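Local coordinates for transcription termination factor NusA (Planctomyces limnophilus, PDB 4MTN), which probably takes part in both transcription termination and antitermination, binding the core RNA polymerase and nascent RNA, at residues D22-F27 with I52-G57; G110-G115 with R180-L185; A201-Y206 with N298-S303; E266-I271 with L282-Q287. All coordinates share one frame; numbering follows the deposited sequence.

The four contacts follow the chain from the N-terminal domain through the S1 and KH regions. Interaction 1, about 39 Å from the centre of the chain, stands apart: its centre is about 35 Å from that of interaction 2 and about 70 Å from that of interaction 4, which lies across the centre of the chain from it. Interactions 2 and 3 are closer neighbours, with centres about 20 Å and nearest atoms about 6 Å apart. Interactions 3 and 4 have centres about 19 Å apart and belong together topologically, since helix 285-292 of interaction 4 is followed by helix 297-306 of interaction 3.

Interaction 1 (D22-F27 with I52-G57); sequences DKEIVF and IDRTSG
R54 lies flat along F27, and the guanidinium end of R54 is held by E24. Ring and guanidinium planes are only 2° apart, yet the atom centred over the ring face is CD, 3.6 Å from the ring centroid, which makes this a CH-pi contact. The guanidinium has moved on past the ring, so that F27 CB lies over the centre of one guanidinium face, 3.6 Å from R54 CZ. A bend at chi2 (-57°) folds the arginine back into this position, the two side chains running past each other in opposite directions. E24 comes across at about a right angle and is gripped side-on, with R54 NE 3.3 Å from E24 OE1 and R54 NH2 3.1 Å from E24 OE2. Both oxygens lie close to the guanidinium plane. At the ring's edge I52 CG2 reaches F27 CD1 at 3.9 Å. The salt bridge and the ring together probably fix the rotation of the guanidinium, with E31, in a salt bridge to R54 NH1, as a further hold. The contact ties the start of helix 23-42 to the loop between strands 48-52 and 59-63, while V12 of helix 7-18 touches F27 and V30 and I34 touch I52.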
loop_
_atom_site.group_PDB
_atom_site.type_symbol
_atom_site.label_atom_id
_atom_site.label_comp_id
_atom_site.label_asym_id
_atom_site.label_seq_id
_atom_site.Cartn_x
_atom_site.Cartn_y
_atom_site.Cartn_z
ATOM N N ASP A 22 23.016 -9.801 21.033
ATOM C CA ASP A 22 22.850 -9.790 22.485
ATOM C C ASP A 22 22.618 -11.188 23.054
ATOM O O ASP A 22 22.144 -12.085 22.356
ATOM C CB ASP A 22 21.701 -8.861 22.885
ATOM C CG ASP A 22 20.391 -9.233 22.221
ATOM O OD1 ASP A 22 19.612 -9.996 22.830
ATOM O OD2 ASP A 22 20.139 -8.759 21.094
ATOM N N LYS A 23 22.961 -11.356 24.328
ATOM C CA LYS A 23 22.920 -12.654 24.994
ATOM C C LYS A 23 21.534 -13.292 25.008
ATOM O O LYS A 23 21.402 -14.500 24.821
ATOM C CB LYS A 23 23.426 -12.526 26.433
ATOM C CG LYS A 23 24.934 -12.406 26.566
ATOM C CD LYS A 23 25.360 -12.540 28.021
ATOM C CE LYS A 23 26.873 -12.587 28.160
ATOM N NZ LYS A 23 27.517 -11.324 27.705
ATOM N N GLU A 24 20.507 -12.477 25.235
ATOM C CA GLU A 24 19.147 -12.984 25.392
ATOM C C GLU A 24 18.673 -13.737 24.151
ATOM O O GLU A 24 17.938 -14.719 24.255
ATOM C CB GLU A 24 18.184 -11.840 25.713
ATOM C CG GLU A 24 16.824 -12.299 26.212
ATOM C CD GLU A 24 16.913 -13.117 27.489
ATOM O OE1 GLU A 24 17.837 -12.875 28.294
ATOM O OE2 GLU A 24 16.058 -14.005 27.687
ATOM N N ILE A 25 19.099 -13.273 22.981
ATOM C CA ILE A 25 18.788 -13.960 21.734
ATOM C C ILE A 25 19.579 -15.261 21.647
ATOM O O ILE A 25 19.058 -16.293 21.220
ATOM C CB ILE A 25 19.097 -13.078 20.507
ATOM C CG1 ILE A 25 18.209 -11.833 20.508
ATOM C CG2 ILE A 25 18.901 -13.861 19.221
ATOM C CD1 ILE A 25 18.379 -10.959 19.285
ATOM N N VAL A 26 20.839 -15.205 22.070
ATOM C CA VAL A 26 21.714 -16.371 22.048
ATOM C C VAL A 26 21.215 -17.459 22.995
ATOM O O VAL A 26 21.205 -18.638 22.642
ATOM C CB VAL A 26 23.161 -15.994 22.422
ATOM C CG1 VAL A 26 24.065 -17.214 22.347
ATOM C CG2 VAL A 26 23.673 -14.892 21.509
ATOM N N PHE A 27 20.799 -17.057 24.195
ATOM C CA PHE A 27 20.248 -17.993 25.171
ATOM C C PHE A 27 19.048 -18.740 24.600
ATOM O O PHE A 27 18.942 -19.957 24.742
ATOM C CB PHE A 27 19.841 -17.264 26.455
ATOM C CG PHE A 27 20.967 -17.076 27.433
ATOM C CD1 PHE A 27 21.442 -18.143 28.177
ATOM C CD2 PHE A 27 21.543 -15.830 27.616
ATOM C CE1 PHE A 27 22.475 -17.973 29.081
ATOM C CE2 PHE A 27 22.577 -15.653 28.518
ATOM C CZ PHE A 27 23.042 -16.726 29.251
ATOM N N ILE A 52 17.353 -22.200 30.403
ATOM C CA ILE A 52 18.711 -21.970 30.874
ATOM C C ILE A 52 18.743 -20.769 31.805
ATOM O O ILE A 52 18.350 -19.669 31.420
ATOM C CB ILE A 52 19.686 -21.735 29.709
ATOM C CG1 ILE A 52 19.697 -22.945 28.772
ATOM C CG2 ILE A 52 21.085 -21.452 30.236
ATOM C CD1 ILE A 52 20.563 -22.757 27.549
ATOM N N ASP A 53 19.197 -20.989 33.035
ATOM C CA ASP A 53 19.345 -19.904 33.996
ATOM C C ASP A 53 20.347 -18.894 33.453
ATOM O O ASP A 53 21.455 -19.256 33.065
ATOM C CB ASP A 53 19.794 -20.441 35.358
ATOM C CG ASP A 53 19.566 -19.450 36.487
ATOM O OD1 ASP A 53 19.621 -18.227 36.240
ATOM O OD2 ASP A 53 19.333 -19.898 37.629
ATOM N N ARG A 54 19.950 -17.627 33.415
ATOM C CA ARG A 54 20.769 -16.590 32.801
ATOM C C ARG A 54 22.059 -16.332 33.578
ATOM O O ARG A 54 23.126 -16.174 32.985
ATOM C CB ARG A 54 19.967 -15.294 32.667
ATOM C CG ARG A 54 18.780 -15.402 31.718
ATOM C CD ARG A 54 19.224 -15.853 30.334
ATOM N NE ARG A 54 18.113 -15.927 29.389
ATOM C CZ ARG A 54 17.454 -17.043 29.093
ATOM N NH1 ARG A 54 17.792 -18.188 29.669
ATOM N NH2 ARG A 54 16.458 -17.016 28.218
ATOM N N THR A 55 21.960 -16.284 34.903
ATOM C CA THR A 55 23.124 -16.015 35.739
ATOM C C THR A 55 24.104 -17.188 35.794
ATOM O O THR A 55 25.287 -17.031 35.495
ATOM C CB THR A 55 22.705 -15.655 37.177
ATOM O OG1 THR A 55 21.926 -16.723 37.730
ATOM C CG2 THR A 55 21.884 -14.376 37.188
ATOM N N SER A 56 23.607 -18.362 36.177
ATOM C CA SER A 56 24.463 -19.533 36.357
ATOM C C SER A 56 24.787 -20.249 35.045
ATOM O O SER A 56 25.924 -20.659 34.821
ATOM C CB SER A 56 23.816 -20.514 37.337
ATOM O OG SER A 56 22.500 -20.846 36.935
ATOM N N GLY A 57 23.785 -20.404 34.185
ATOM C CA GLY A 57 23.988 -21.042 32.897
ATOM C C GLY A 57 23.587 -22.505 32.854
ATOM O O GLY A 57 23.742 -23.163 31.826
#

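Interaction 2 (G110-G115 with R180-L185); sequences GQIVSG and RRLLEL
R181 and G110 share the polar bond of this contact: R181 NH1 donates to G110 O over 2.7 Å, with an N-H...O angle of 153°. The oxygen lies in the guanidinium plane, but the nitrogen sits well above the carbonyl plane. Over one face of the guanidinium, off-centre and near its margin, the amide of Q111 is laid almost parallel, with Q111 NE2 3.5 Å from R181 NH1. Q111 OE1 reaches back to R181 CD. Nearer the helix, I112 and R181 lie alongside, pointing opposite ways, I112 CG1 coming within 3.6 Å of R181 CB. The end of I112 goes on to L182, CD1 to CD2 3.7 Å, and more distantly to L185, CD1 to CD1 4.1 Å.

The second shell sets the arginine. Bends at chi2 and chi3 (90°) curl its chain, and E184, one helical turn on, holds R181 NE and R181 NH2 with one oxygen each, both bonds 3.0 Å long. Backbone bonds of G110 and Q111 to V157 fix the other side, and V156 of strand 152-162 packs on I112. L182 is also touched by V236 of helix 231-239. The 180-185 segment of helix 176-186 runs at 88° to 112-115 and thus lies against the beginning of the first strand of the S1 domain, whose five-stranded sheet has the OB fold.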
loop_
_atom_site.group_PDB
_atom_site.type_symbol
_atom_site.label_atom_id
_atom_site.label_comp_id
_atom_site.label_asym_id
_atom_site.label_seq_id
_atom_site.Cartn_x
_atom_site.Cartn_y
_atom_site.Cartn_z
ATOM N N GLY A 110 4.271 1.223 8.166
ATOM C CA GLY A 110 3.747 2.554 7.922
ATOM C C GLY A 110 4.538 3.633 8.637
ATOM O O GLY A 110 4.232 4.818 8.513
ATOM N N GLN A 111 5.560 3.225 9.384
ATOM C CA GLN A 111 6.356 4.163 10.172
ATOM C C GLN A 111 7.736 4.402 9.572
ATOM O O GLN A 111 8.341 3.498 8.997
ATOM C CB GLN A 111 6.501 3.661 11.610
ATOM C CG GLN A 111 5.198 3.620 12.378
ATOM C CD GLN A 111 4.597 4.998 12.564
ATOM O OE1 GLN A 111 5.314 5.975 12.774
ATOM N NE2 GLN A 111 3.275 5.083 12.479
ATOM N N ILE A 112 8.229 5.627 9.723
ATOM C CA ILE A 112 9.534 6.008 9.196
ATOM C C ILE A 112 10.668 5.307 9.934
ATOM O O ILE A 112 10.713 5.296 11.163
ATOM C CB ILE A 112 9.752 7.538 9.276
ATOM C CG1 ILE A 112 8.936 8.249 8.196
ATOM C CG2 ILE A 112 11.225 7.884 9.114
ATOM C CD1 ILE A 112 9.182 9.743 8.135
ATOM N N VAL A 113 11.577 4.713 9.167
ATOM C CA VAL A 113 12.784 4.110 9.712
ATOM C C VAL A 113 13.981 4.660 8.942
ATOM O O VAL A 113 13.892 4.894 7.739
ATOM C CB VAL A 113 12.737 2.565 9.627
ATOM C CG1 VAL A 113 14.060 1.953 10.051
ATOM C CG2 VAL A 113 11.610 2.024 10.493
ATOM N N SER A 114 15.092 4.883 9.637
ATOM C CA SER A 114 16.279 5.445 9.007
ATOM C C SER A 114 17.434 4.449 8.988
ATOM O O SER A 114 17.492 3.533 9.808
ATOM C CB SER A 114 16.708 6.727 9.722
ATOM O OG SER A 114 17.891 7.255 9.146
ATOM N N GLY A 115 18.347 4.631 8.039
ATOM C CA GLY A 115 19.506 3.768 7.921
ATOM C C GLY A 115 20.512 4.279 6.909
ATOM O O GLY A 115 20.402 5.406 6.426
ATOM N N ARG A 180 2.510 11.070 4.756
ATOM C CA ARG A 180 1.726 11.254 5.972
ATOM C C ARG A 180 2.625 11.410 7.194
ATOM O O ARG A 180 2.383 12.263 8.045
ATOM C CB ARG A 180 0.766 10.077 6.166
ATOM C CG ARG A 180 -0.143 10.204 7.373
ATOM C CD ARG A 180 -1.017 8.971 7.541
ATOM N NE ARG A 180 -2.066 8.886 6.529
ATOM C CZ ARG A 180 -3.309 9.323 6.704
ATOM N NH1 ARG A 180 -3.660 9.880 7.856
ATOM N NH2 ARG A 180 -4.202 9.205 5.731
ATOM N N ARG A 181 3.668 10.590 7.269
ATOM C CA ARG A 181 4.614 10.656 8.378
ATOM C C ARG A 181 5.404 11.960 8.358
ATOM O O ARG A 181 5.544 12.625 9.384
ATOM C CB ARG A 181 5.581 9.470 8.335
ATOM C CG ARG A 181 4.943 8.100 8.511
ATOM C CD ARG A 181 4.459 7.866 9.932
ATOM N NE ARG A 181 3.077 8.290 10.124
ATOM C CZ ARG A 181 2.018 7.536 9.844
ATOM N NH1 ARG A 181 2.181 6.316 9.354
ATOM N NH2 ARG A 181 0.795 8.004 10.056
ATOM N N LEU A 182 5.921 12.313 7.185
ATOM C CA LEU A 182 6.736 13.513 7.029
ATOM C C LEU A 182 5.958 14.778 7.375
ATOM O O LEU A 182 6.513 15.724 7.938
ATOM C CB LEU A 182 7.277 13.607 5.603
ATOM C CG LEU A 182 8.365 12.597 5.236
ATOM C CD1 LEU A 182 8.685 12.673 3.753
ATOM C CD2 LEU A 182 9.613 12.834 6.071
ATOM N N LEU A 183 4.674 14.791 7.038
ATOM C CA LEU A 183 3.813 15.919 7.371
ATOM C C LEU A 183 3.617 16.018 8.879
ATOM O O LEU A 183 3.572 17.116 9.437
ATOM C CB LEU A 183 2.461 15.795 6.664
ATOM C CG LEU A 183 2.480 16.134 5.171
ATOM C CD1 LEU A 183 1.162 15.766 4.506
ATOM C CD2 LEU A 183 2.787 17.608 4.970
ATOM N N GLU A 184 3.509 14.866 9.533
ATOM C CA GLU A 184 3.353 14.817 10.982
ATOM C C GLU A 184 4.589 15.371 11.683
ATOM O O GLU A 184 4.487 15.999 12.733
ATOM C CB GLU A 184 3.078 13.386 11.447
ATOM C CG GLU A 184 1.705 12.856 11.062
ATOM C CD GLU A 184 1.565 11.362 11.288
ATOM O OE1 GLU A 184 2.546 10.729 11.732
ATOM O OE2 GLU A 184 0.472 10.819 11.019
ATOM N N LEU A 185 5.756 15.141 11.092
ATOM C CA LEU A 185 7.008 15.626 11.662
ATOM C C LEU A 185 7.191 17.127 11.450
ATOM O O LEU A 185 7.601 17.845 12.360
ATOM C CB LEU A 185 8.199 14.875 11.063
ATOM C CG LEU A 185 8.404 13.419 11.484
ATOM C CD1 LEU A 185 9.614 12.832 10.775
ATOM C CD2 LEU A 185 8.558 13.313 12.993
#

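Interaction 3 (A201-Y206 with N298-S303); sequences AREAGY and NVRLAS
E203 crosses to R300 and L301 from the end of strand 195-203, and its CB already points toward the helix. With CG anti to the carbonyl carbon (chi1 -72°) and the chain extended beyond it, the side chain passes L301 at a slant. CG rests on L301 CD2 at 3.8 Å, an apolar touch made on the way to the charge. CD, the carboxylate carbon, lies 3.5 Å from R300 NH1. At the tip the two oxygens part company: OE2 forms the salt bridge, 2.7 Å from R300 NH1, and also lies 3.2 Å from R300 CD, whereas OE1 makes a weak hydrogen bond with Q297. The arginine meets the glutamate at about a right angle, its chain bent at chi3. The carboxylate and guanidinium planes are 24° apart, and OE2 approaches the guanidinium obliquely.

Closer to the strand's interior, A201 CB faces the helix backbone, 3.2 Å from L301 O, and L301 CD2 is 4.2 Å from the same A201 CB. K304 and L305 of helix 297-306 also cover A201. An alanine in place of E203 is likely to leave R300 without this carboxylate and to uncover one side of L301.

Strand 195-203 edges one three-stranded sheet, and helix 297-306 precedes the last strand of another, so the contact joins two three-stranded sheets, consistent with two KH-type units. Its chemistry is graded, from a buried alanine-leucine core to a charged pair at the exposed R300, where the attraction is probably moderated by solvent.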
loop_
_atom_site.group_PDB
_atom_site.type_symbol
_atom_site.label_atom_id
_atom_site.label_comp_id
_atom_site.label_asym_id
_atom_site.label_seq_id
_atom_site.Cartn_x
_atom_site.Cartn_y
_atom_site.Cartn_z
ATOM N N ALA A 201 -3.730 11.024 -1.427
ATOM C CA ALA A 201 -3.594 10.463 -2.766
ATOM C C ALA A 201 -2.249 10.867 -3.358
ATOM O O ALA A 201 -1.960 12.054 -3.498
ATOM C CB ALA A 201 -4.728 10.929 -3.654
ATOM N N ARG A 202 -1.426 9.884 -3.714
ATOM C CA ARG A 202 -0.057 10.176 -4.118
ATOM C C ARG A 202 0.378 9.549 -5.440
ATOM O O ARG A 202 0.095 8.383 -5.718
ATOM C CB ARG A 202 0.913 9.729 -3.021
ATOM C CG ARG A 202 2.366 10.036 -3.337
ATOM C CD ARG A 202 3.311 9.549 -2.256
ATOM N NE ARG A 202 4.641 10.124 -2.428
ATOM C CZ ARG A 202 5.731 9.701 -1.797
ATOM N NH1 ARG A 202 5.656 8.685 -0.946
ATOM N NH2 ARG A 202 6.897 10.290 -2.022
ATOM N N GLU A 203 1.061 10.348 -6.256
ATOM C CA GLU A 203 1.903 9.828 -7.325
ATOM C C GLU A 203 3.345 10.183 -6.984
ATOM O O GLU A 203 3.740 11.347 -7.064
ATOM C CB GLU A 203 1.500 10.399 -8.683
ATOM C CG GLU A 203 0.181 9.859 -9.207
ATOM C CD GLU A 203 -0.066 10.228 -10.655
ATOM O OE1 GLU A 203 0.869 10.737 -11.310
ATOM O OE2 GLU A 203 -1.196 10.010 -11.137
ATOM N N ALA A 204 4.124 9.171 -6.613
ATOM C CA ALA A 204 5.435 9.375 -6.001
ATOM C C ALA A 204 6.402 10.159 -6.881
ATOM O O ALA A 204 6.636 9.810 -8.037
ATOM C CB ALA A 204 6.046 8.034 -5.629
ATOM N N GLY A 205 6.965 11.221 -6.312
ATOM C CA GLY A 205 7.933 12.046 -7.008
ATOM C C GLY A 205 7.298 13.120 -7.868
ATOM O O GLY A 205 8.000 13.898 -8.514
ATOM N N TYR A 206 5.970 13.169 -7.877
ATOM C CA TYR A 206 5.262 14.116 -8.730
ATOM C C TYR A 206 4.248 14.972 -7.972
ATOM O O TYR A 206 4.457 16.172 -7.799
ATOM C CB TYR A 206 4.571 13.368 -9.870
ATOM C CG TYR A 206 5.542 12.739 -10.845
ATOM C CD1 TYR A 206 5.944 11.417 -10.702
ATOM C CD2 TYR A 206 6.062 13.473 -11.902
ATOM C CE1 TYR A 206 6.835 10.841 -11.592
ATOM C CE2 TYR A 206 6.952 12.906 -12.795
ATOM C CZ TYR A 206 7.336 11.592 -12.636
ATOM O OH TYR A 206 8.222 11.031 -13.525
ATOM N N ASN A 298 -4.576 15.108 -12.342
ATOM C CA ASN A 298 -5.477 15.812 -11.431
ATOM C C ASN A 298 -6.683 14.981 -10.998
ATOM O O ASN A 298 -6.840 14.681 -9.814
ATOM C CB ASN A 298 -5.958 17.116 -12.069
ATOM C CG ASN A 298 -6.665 18.023 -11.076
ATOM O OD1 ASN A 298 -6.216 18.190 -9.941
ATOM N ND2 ASN A 298 -7.779 18.608 -11.498
ATOM N N VAL A 299 -7.536 14.629 -11.956
ATOM C CA VAL A 299 -8.730 13.830 -11.681
ATOM C C VAL A 299 -8.370 12.492 -11.038
ATOM O O VAL A 299 -9.038 12.037 -10.107
ATOM C CB VAL A 299 -9.540 13.567 -12.968
ATOM C CG1 VAL A 299 -10.688 12.609 -12.696
ATOM C CG2 VAL A 299 -10.064 14.868 -13.537
ATOM N N ARG A 300 -7.303 11.878 -11.542
ATOM C CA ARG A 300 -6.815 10.599 -11.037
ATOM C C ARG A 300 -6.539 10.662 -9.538
ATOM O O ARG A 300 -6.948 9.778 -8.785
ATOM C CB ARG A 300 -5.547 10.189 -11.789
ATOM C CG ARG A 300 -5.145 8.735 -11.626
ATOM C CD ARG A 300 -3.803 8.487 -12.292
ATOM N NE ARG A 300 -3.694 9.207 -13.557
ATOM C CZ ARG A 300 -2.545 9.477 -14.167
ATOM N NH1 ARG A 300 -1.398 9.087 -13.628
ATOM N NH2 ARG A 300 -2.541 10.139 -15.316
ATOM N N LEU A 301 -5.848 11.715 -9.113
ATOM C CA LEU A 301 -5.553 11.918 -7.700
ATOM C C LEU A 301 -6.810 12.297 -6.923
ATOM O O LEU A 301 -6.994 11.881 -5.780
ATOM C CB LEU A 301 -4.481 12.995 -7.522
ATOM C CG LEU A 301 -3.067 12.616 -7.966
ATOM C CD1 LEU A 301 -2.121 13.796 -7.817
ATOM C CD2 LEU A 301 -2.564 11.419 -7.174
ATOM N N ALA A 302 -7.673 13.087 -7.554
ATOM C CA ALA A 302 -8.922 13.508 -6.932
ATOM C C ALA A 302 -9.841 12.316 -6.694
ATOM O O ALA A 302 -10.638 12.310 -5.757
ATOM C CB ALA A 302 -9.616 14.551 -7.788
ATOM N N SER A 303 -9.720 11.306 -7.550
ATOM C CA SER A 303 -10.514 10.089 -7.419
ATOM C C SER A 303 -10.062 9.266 -6.217
ATOM O O SER A 303 -10.889 8.804 -5.429
ATOM C CB SER A 303 -10.425 9.253 -8.696
ATOM O OG SER A 303 -10.979 9.949 -9.798
#

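Interaction 4 (E266-I271 with L282-Q287); sequences EVEDVI and LVRDDQ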
loop_
_atom_site.group_PDB
_atom_site.type_symbol
_atom_site.label_atom_id
_atom_site.label_comp_id
_atom_site.label_asym_id
_atom_site.label_seq_id
_atom_site.Cartn_x
_atom_site.Cartn_y
_atom_site.Cartn_z
ATOM N N GLU A 266 -12.335 24.877 -11.323
ATOM C CA GLU A 266 -13.622 25.201 -10.718
ATOM C C GLU A 266 -14.712 24.263 -11.232
ATOM O O GLU A 266 -14.725 23.896 -12.408
ATOM C CB GLU A 266 -13.999 26.657 -11.000
ATOM C CG GLU A 266 -13.020 27.671 -10.428
ATOM C CD GLU A 266 -13.447 29.104 -10.678
ATOM O OE1 GLU A 266 -14.446 29.312 -11.400
ATOM O OE2 GLU A 266 -12.786 30.023 -10.152
ATOM N N VAL A 267 -15.625 23.882 -10.344
ATOM C CA VAL A 267 -16.657 22.905 -10.672
ATOM C C VAL A 267 -18.059 23.511 -10.630
ATOM O O VAL A 267 -18.424 24.189 -9.671
ATOM C CB VAL A 267 -16.598 21.700 -9.711
ATOM C CG1 VAL A 267 -17.783 20.771 -9.934
ATOM C CG2 VAL A 267 -15.285 20.952 -9.882
ATOM N N GLU A 268 -18.840 23.261 -11.677
ATOM C CA GLU A 268 -20.218 23.733 -11.738
ATOM C C GLU A 268 -21.159 22.809 -10.970
ATOM O O GLU A 268 -21.722 23.198 -9.946
ATOM C CB GLU A 268 -20.679 23.861 -13.193
ATOM C CG GLU A 268 -20.230 25.141 -13.886
ATOM C CD GLU A 268 -18.733 25.192 -14.126
ATOM O OE1 GLU A 268 -18.091 24.120 -14.140
ATOM O OE2 GLU A 268 -18.196 26.307 -14.299
ATOM N N ASP A 269 -21.329 21.587 -11.466
ATOM C CA ASP A 269 -22.225 20.623 -10.834
ATOM C C ASP A 269 -21.506 19.349 -10.407
ATOM O O ASP A 269 -20.558 18.907 -11.058
ATOM C CB ASP A 269 -23.377 20.266 -11.776
ATOM C CG ASP A 269 -24.441 21.343 -11.834
ATOM O OD1 ASP A 269 -24.649 22.031 -10.814
ATOM O OD2 ASP A 269 -25.072 21.496 -12.902
ATOM N N VAL A 270 -21.967 18.764 -9.305
ATOM C CA VAL A 270 -21.460 17.482 -8.837
ATOM C C VAL A 270 -22.593 16.463 -8.800
ATOM O O VAL A 270 -23.533 16.594 -8.015
ATOM C CB VAL A 270 -20.821 17.591 -7.440
ATOM C CG1 VAL A 270 -20.468 16.210 -6.908
ATOM C CG2 VAL A 270 -19.589 18.480 -7.489
ATOM N N ILE A 271 -22.500 15.449 -9.655
ATOM C CA ILE A 271 -23.554 14.449 -9.776
ATOM C C ILE A 271 -23.086 13.084 -9.279
ATOM O O ILE A 271 -22.045 12.582 -9.700
ATOM C CB ILE A 271 -24.037 14.321 -11.233
ATOM C CG1 ILE A 271 -24.436 15.695 -11.781
ATOM C CG2 ILE A 271 -25.196 13.339 -11.331
ATOM C CD1 ILE A 271 -24.844 15.681 -13.238
ATOM N N LEU A 282 -19.324 18.272 -13.673
ATOM C CA LEU A 282 -19.541 19.153 -14.816
ATOM C C LEU A 282 -18.614 20.364 -14.770
ATOM O O LEU A 282 -18.568 21.093 -13.777
ATOM C CB LEU A 282 -21.001 19.604 -14.872
ATOM C CG LEU A 282 -22.000 18.497 -15.209
ATOM C CD1 LEU A 282 -23.420 19.033 -15.217
ATOM C CD2 LEU A 282 -21.653 17.868 -16.549
ATOM N N VAL A 283 -17.880 20.573 -15.858
ATOM C CA VAL A 283 -16.855 21.607 -15.916
ATOM C C VAL A 283 -16.903 22.359 -17.247
ATOM O O VAL A 283 -17.013 21.748 -18.309
ATOM C CB VAL A 283 -15.449 20.995 -15.707
ATOM C CG1 VAL A 283 -14.365 21.920 -16.217
ATOM C CG2 VAL A 283 -15.225 20.663 -14.238
ATOM N N ARG A 284 -16.826 23.686 -17.181
ATOM C CA ARG A 284 -16.863 24.524 -18.376
ATOM C C ARG A 284 -15.632 24.303 -19.252
ATOM O O ARG A 284 -14.606 23.812 -18.783
ATOM C CB ARG A 284 -16.980 26.000 -17.987
ATOM C CG ARG A 284 -15.996 26.434 -16.914
ATOM C CD ARG A 284 -16.222 27.880 -16.500
ATOM N NE ARG A 284 -15.321 28.283 -15.425
ATOM C CZ ARG A 284 -15.351 29.469 -14.827
ATOM N NH1 ARG A 284 -16.241 30.378 -15.197
ATOM N NH2 ARG A 284 -14.490 29.746 -13.856
ATOM N N ASP A 285 -15.749 24.668 -20.526
ATOM C CA ASP A 285 -14.736 24.364 -21.536
ATOM C C ASP A 285 -13.325 24.835 -21.183
ATOM O O ASP A 285 -12.362 24.084 -21.334
ATOM C CB ASP A 285 -15.145 24.971 -22.880
ATOM C CG ASP A 285 -16.509 24.500 -23.340
ATOM O OD1 ASP A 285 -16.591 23.409 -23.942
ATOM O OD2 ASP A 285 -17.500 25.221 -23.098
ATOM N N ASP A 286 -13.203 26.075 -20.717
ATOM C CA ASP A 286 -11.892 26.642 -20.415
ATOM C C ASP A 286 -11.239 25.971 -19.208
ATOM O O ASP A 286 -10.016 25.992 -19.061
ATOM C CB ASP A 286 -12.001 28.153 -20.185
ATOM C CG ASP A 286 -13.141 28.527 -19.256
ATOM O OD1 ASP A 286 -13.427 27.759 -18.314
ATOM O OD2 ASP A 286 -13.752 29.596 -19.466
ATOM N N GLN A 287 -12.058 25.378 -18.346
ATOM C CA GLN A 287 -11.556 24.701 -17.155
ATOM C C GLN A 287 -11.384 23.199 -17.374
ATOM O O GLN A 287 -10.938 22.485 -16.476
ATOM C CB GLN A 287 -12.492 24.948 -15.970
ATOM C CG GLN A 287 -12.441 26.355 -15.397
ATOM C CD GLN A 287 -11.285 26.555 -14.433
ATOM O OE1 GLN A 287 -11.492 26.745 -13.234
ATOM N NE2 GLN A 287 -10.064 26.524 -14.953
#
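The open end of a beta-hairpin formed by strands 269-273 and 278-282, where D269 and L282 touch, carries a salt-bridge network beside it. Two backbone bonds cross here: L282 N gives to D269 O at 3.0 Å, almost straight at 171°, and E268 N gives to L282 O at 3.0 Å. D269 CB meets L282 CD1 at 3.7 Å, and I271 CD1 touches the same methyl.

R284 reaches out past the strand end between two glutamates. E266 OE1 forms a salt bridge with R284 NH2 at 2.5 Å, approaching obliquely, with carboxylate and guanidinium planes 20° apart. E268 crosses the arginine at about a right angle; its OE2 is 3.7 Å from R284 NE, long and a matter of charges alone; D286 OD1 likewise faces this nitrogen without an N-H pointing at it. Q287, bent at chi2 (-82°), turns its carbonyl back so that Q287 OE1 takes E266 N at 2.8 Å, the donor lying well above the amide plane. A leucine in place of Q287 would probably deprive E266 N of this acceptor and let the start of the 266-271 segment shift.

Helix 254-261 precedes the hairpin, which is followed by helices 285-292 and 297-306 and strand 309-313, the parallel neighbour of 278-282 in the sheet. This alpha-beta-beta-alpha-alpha-beta order is consistent with one of the type II KH domains of NusA.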